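Local atomic coordinates of putative peptidase (Chlamydophila abortus, PDB entry 3CE2), a protein that probably acts as a zinc-dependent oligopeptidase of the M3B family, cleaving a variety of small bioactive peptides. Residues Pro20-Asn32 against Tyr375-Leu387. Sequence-based numbering, arbitrary orientation.
Sequences PQDCWDITPLYLN and YSSGCYDSHPYVL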
# COMPACT_ATOMS: atom_id res chain seq x y z
N PRO A 20 1.82 3.08 32.08
CA PRO A 20 1.47 1.89 31.28
C PRO A 20 0.03 1.85 30.74
O PRO A 20 -0.25 1.08 29.82
CB PRO A 20 1.71 0.73 32.25
CG PRO A 20 1.69 1.36 33.62
CD PRO A 20 2.25 2.72 33.44
N GLN A 21 -0.87 2.66 31.28
CA GLN A 21 -2.22 2.78 30.71
C GLN A 21 -2.19 3.54 29.38
O GLN A 21 -3.15 3.60 28.64
CB GLN A 21 -3.18 3.44 31.70
CG GLN A 21 -2.51 4.42 32.68
CD GLN A 21 -3.45 5.52 33.16
OE1 GLN A 21 -4.61 5.61 32.73
NE2 GLN A 21 -2.96 6.38 34.05
N ASP A 22 -1.05 4.13 29.07
CA ASP A 22 -0.93 4.86 27.83
C ASP A 22 -0.23 4.01 26.78
O ASP A 22 -0.10 4.40 25.63
CB ASP A 22 -0.19 6.16 28.09
CG ASP A 22 -1.04 7.17 28.83
OD1 ASP A 22 -2.27 6.93 28.96
OD2 ASP A 22 -0.50 8.21 29.26
N CYS A 23 0.18 2.82 27.19
CA CYS A 23 0.99 1.97 26.35
C CYS A 23 0.29 0.69 25.98
O CYS A 23 -0.63 0.26 26.65
CB CYS A 23 2.29 1.63 27.08
SG CYS A 23 3.04 3.09 27.76
N TRP A 24 0.75 0.10 24.89
CA TRP A 24 0.24 -1.17 24.53
C TRP A 24 0.77 -2.17 25.53
O TRP A 24 1.77 -1.92 26.22
CB TRP A 24 0.62 -1.55 23.09
CG TRP A 24 2.05 -1.39 22.73
CD1 TRP A 24 3.14 -1.51 23.55
CD2 TRP A 24 2.56 -1.12 21.42
NE1 TRP A 24 4.29 -1.31 22.83
CE2 TRP A 24 3.96 -1.07 21.52
CE3 TRP A 24 1.95 -0.91 20.17
CZ2 TRP A 24 4.78 -0.81 20.42
CZ3 TRP A 24 2.77 -0.66 19.07
CH2 TRP A 24 4.17 -0.61 19.21
N ASP A 25 0.04 -3.30 25.62
CA ASP A 25 0.36 -4.40 26.51
C ASP A 25 0.82 -5.59 25.68
O ASP A 25 0.01 -6.30 25.07
CB ASP A 25 -0.85 -4.79 27.35
CG ASP A 25 -0.63 -6.07 28.17
OD1 ASP A 25 0.51 -6.55 28.29
OD2 ASP A 25 -1.63 -6.62 28.68
N ILE A 26 2.13 -5.79 25.68
CA ILE A 26 2.75 -6.82 24.88
C ILE A 26 3.07 -8.05 25.70
O ILE A 26 3.72 -8.97 25.21
CB ILE A 26 4.05 -6.28 24.27
CG1 ILE A 26 5.00 -5.83 25.39
CG2 ILE A 26 3.75 -5.13 23.30
CD1 ILE A 26 6.43 -5.63 24.94
N THR A 27 2.64 -8.09 26.95
CA THR A 27 2.88 -9.25 27.81
C THR A 27 2.21 -10.54 27.31
O THR A 27 2.80 -11.61 27.44
CB THR A 27 2.49 -9.00 29.30
OG1 THR A 27 1.16 -8.48 29.36
CG2 THR A 27 3.43 -7.98 29.94
N PRO A 28 0.99 -10.46 26.71
CA PRO A 28 0.43 -11.68 26.07
C PRO A 28 1.40 -12.40 25.12
O PRO A 28 1.26 -13.60 24.90
CB PRO A 28 -0.78 -11.15 25.30
CG PRO A 28 -1.23 -9.95 26.10
CD PRO A 28 0.06 -9.32 26.61
N LEU A 29 2.37 -11.69 24.55
CA LEU A 29 3.38 -12.35 23.74
C LEU A 29 4.41 -13.01 24.64
O LEU A 29 4.61 -14.23 24.61
CB LEU A 29 4.07 -11.36 22.82
CG LEU A 29 3.33 -11.09 21.52
CD1 LEU A 29 3.48 -9.66 21.15
CD2 LEU A 29 3.90 -11.95 20.42
N TYR A 30 5.09 -12.19 25.43
CA TYR A 30 6.02 -12.66 26.42
C TYR A 30 5.86 -11.87 27.69
O TYR A 30 5.76 -10.64 27.67
CB TYR A 30 7.44 -12.53 25.91
CG TYR A 30 7.70 -13.46 24.75
CD1 TYR A 30 8.00 -14.80 24.96
CD2 TYR A 30 7.62 -12.99 23.44
CE1 TYR A 30 8.23 -15.64 23.89
CE2 TYR A 30 7.85 -13.82 22.37
CZ TYR A 30 8.15 -15.14 22.59
OH TYR A 30 8.38 -15.97 21.52
N LEU A 31 5.84 -12.58 28.81
CA LEU A 31 5.78 -11.95 30.13
C LEU A 31 6.77 -10.80 30.26
O LEU A 31 6.42 -9.72 30.73
CB LEU A 31 6.03 -12.99 31.23
CG LEU A 31 4.82 -13.89 31.54
CD1 LEU A 31 5.19 -15.00 32.53
CD2 LEU A 31 3.63 -13.03 32.05
N ASN A 32 8.01 -11.03 29.83
CA ASN A 32 9.08 -10.07 29.96
C ASN A 32 10.21 -10.51 29.07
O ASN A 32 10.21 -11.63 28.55
CB ASN A 32 9.60 -10.04 31.39
CG ASN A 32 9.82 -11.45 31.94
OD1 ASN A 32 10.56 -12.27 31.37
ND2 ASN A 32 9.15 -11.74 33.04
N TYR A 375 1.40 2.87 12.65
CA TYR A 375 1.23 1.59 11.98
C TYR A 375 0.41 0.60 12.80
O TYR A 375 0.11 0.84 13.96
CB TYR A 375 2.59 0.95 11.64
CG TYR A 375 3.42 0.54 12.83
CD1 TYR A 375 2.99 -0.49 13.70
CD2 TYR A 375 4.64 1.16 13.10
CE1 TYR A 375 3.77 -0.88 14.79
CE2 TYR A 375 5.43 0.77 14.19
CZ TYR A 375 4.99 -0.24 15.04
OH TYR A 375 5.77 -0.60 16.12
N SER A 376 0.07 -0.52 12.15
CA SER A 376 -0.52 -1.69 12.79
C SER A 376 0.40 -2.86 12.57
O SER A 376 0.98 -3.02 11.51
CB SER A 376 -1.84 -2.05 12.13
OG SER A 376 -2.47 -0.86 11.71
N SER A 377 0.52 -3.70 13.58
CA SER A 377 1.38 -4.84 13.47
C SER A 377 0.83 -5.90 14.40
O SER A 377 -0.25 -5.72 14.96
CB SER A 377 2.84 -4.46 13.83
OG SER A 377 3.70 -5.58 13.78
N GLY A 378 1.57 -6.98 14.59
CA GLY A 378 1.11 -8.08 15.42
C GLY A 378 1.42 -9.30 14.61
O GLY A 378 1.99 -9.20 13.52
N CYS A 379 1.07 -10.47 15.11
CA CYS A 379 1.22 -11.67 14.30
C CYS A 379 0.08 -12.57 14.64
O CYS A 379 -0.83 -12.17 15.39
CB CYS A 379 2.54 -12.38 14.59
SG CYS A 379 2.69 -12.77 16.35
N TYR A 380 0.14 -13.78 14.11
CA TYR A 380 -0.94 -14.74 14.23
C TYR A 380 -1.36 -14.91 15.67
O TYR A 380 -2.55 -15.01 15.97
CB TYR A 380 -0.56 -16.08 13.60
CG TYR A 380 -1.73 -17.00 13.39
CD1 TYR A 380 -2.62 -16.81 12.33
CD2 TYR A 380 -1.96 -18.07 14.27
CE1 TYR A 380 -3.70 -17.66 12.14
CE2 TYR A 380 -3.03 -18.93 14.10
CZ TYR A 380 -3.90 -18.72 13.03
OH TYR A 380 -4.97 -19.58 12.85
N ASP A 381 -0.39 -14.89 16.57
CA ASP A 381 -0.66 -15.20 17.97
C ASP A 381 -1.07 -14.03 18.88
O ASP A 381 -1.62 -14.24 19.97
CB ASP A 381 0.52 -16.00 18.55
CG ASP A 381 0.63 -17.38 17.91
OD1 ASP A 381 -0.36 -18.15 18.01
OD2 ASP A 381 1.67 -17.69 17.28
N SER A 382 -0.84 -12.80 18.42
CA SER A 382 -1.14 -11.61 19.21
C SER A 382 -2.44 -10.94 18.79
O SER A 382 -2.98 -11.24 17.73
CB SER A 382 -0.01 -10.60 19.03
OG SER A 382 0.32 -10.44 17.65
N HIS A 383 -2.94 -10.02 19.60
CA HIS A 383 -3.96 -9.13 19.08
C HIS A 383 -3.19 -8.11 18.24
O HIS A 383 -1.97 -8.17 18.20
CB HIS A 383 -4.83 -8.50 20.17
CG HIS A 383 -4.09 -8.14 21.42
ND1 HIS A 383 -4.28 -8.81 22.61
CD2 HIS A 383 -3.17 -7.18 21.67
CE1 HIS A 383 -3.50 -8.28 23.53
NE2 HIS A 383 -2.83 -7.28 22.99
N PRO A 384 -3.91 -7.24 17.49
CA PRO A 384 -3.18 -6.27 16.69
C PRO A 384 -2.57 -5.19 17.59
O PRO A 384 -3.06 -4.95 18.69
CB PRO A 384 -4.26 -5.67 15.78
CG PRO A 384 -5.54 -5.92 16.48
CD PRO A 384 -5.37 -7.11 17.36
N TYR A 385 -1.48 -4.59 17.16
CA TYR A 385 -0.84 -3.59 17.97
C TYR A 385 -0.76 -2.37 17.11
O TYR A 385 -0.34 -2.42 15.95
CB TYR A 385 0.53 -4.07 18.42
CG TYR A 385 0.48 -5.03 19.59
CD1 TYR A 385 0.03 -4.60 20.83
CD2 TYR A 385 0.90 -6.37 19.46
CE1 TYR A 385 -0.02 -5.46 21.93
CE2 TYR A 385 0.85 -7.24 20.55
CZ TYR A 385 0.39 -6.77 21.79
OH TYR A 385 0.32 -7.58 22.90
N VAL A 386 -1.24 -1.27 17.66
CA VAL A 386 -1.23 -0.03 16.92
C VAL A 386 -0.24 0.92 17.57
O VAL A 386 -0.42 1.30 18.75
CB VAL A 386 -2.58 0.65 16.97
CG1 VAL A 386 -2.53 1.94 16.22
CG2 VAL A 386 -3.61 -0.25 16.40
N LEU A 387 0.78 1.31 16.82
CA LEU A 387 1.63 2.40 17.24
C LEU A 387 1.16 3.76 16.72
O LEU A 387 1.10 4.01 15.52
CB LEU A 387 3.07 2.13 16.81
CG LEU A 387 4.02 3.21 17.34
CD1 LEU A 387 5.37 2.60 17.72
CD2 LEU A 387 4.14 4.38 16.34
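Trp24 and Tyr385 are the centre of a largely apolar contact in which the irregular chain ahead of helix 33-42 lies over the antiparallel hairpin 375-387, near the zinc-bearing helix 394-416 of this M3 peptidase. Trp24 CB packs 3.8 Å from Tyr385 CD1, and the indole runs on past the phenol until the far end of its six-membered ring lies against Leu387 and the hydroxyl end of Tyr375: Trp24 CZ3 lies 3.6 Å from Leu387 CB, while Tyr375 OH meets Trp24 CH2 at the ring edge, in plane. Going the other way, Tyr385 has CG anti to its own carbonyl carbon (chi1 -79°) and reaches from the strand toward the 20-32 loop. Ile26 CG2 sits over one face of its ring, 4.3 Å from the centroid, and Leu29 CD1 packs 3.6 Å from Tyr385 CE2. The phenol OH then donates to Asp25 O, meeting the carbonyl at 129° with a 23° tilt from its plane. Pro28 CG adds a flanking contact on His383 CE1. Trp24 NE1 and Tyr375 OH are hydrogen-bonded to Gln96 and Asp95, respectively, beside helix 66-96. The chemistry thus implies hydrophobic adhesion given direction by one phenol-to-carbonyl bond, joining the N-terminal loop to a hairpin whose Ser376 bonds Glu403 of the HExxH helix.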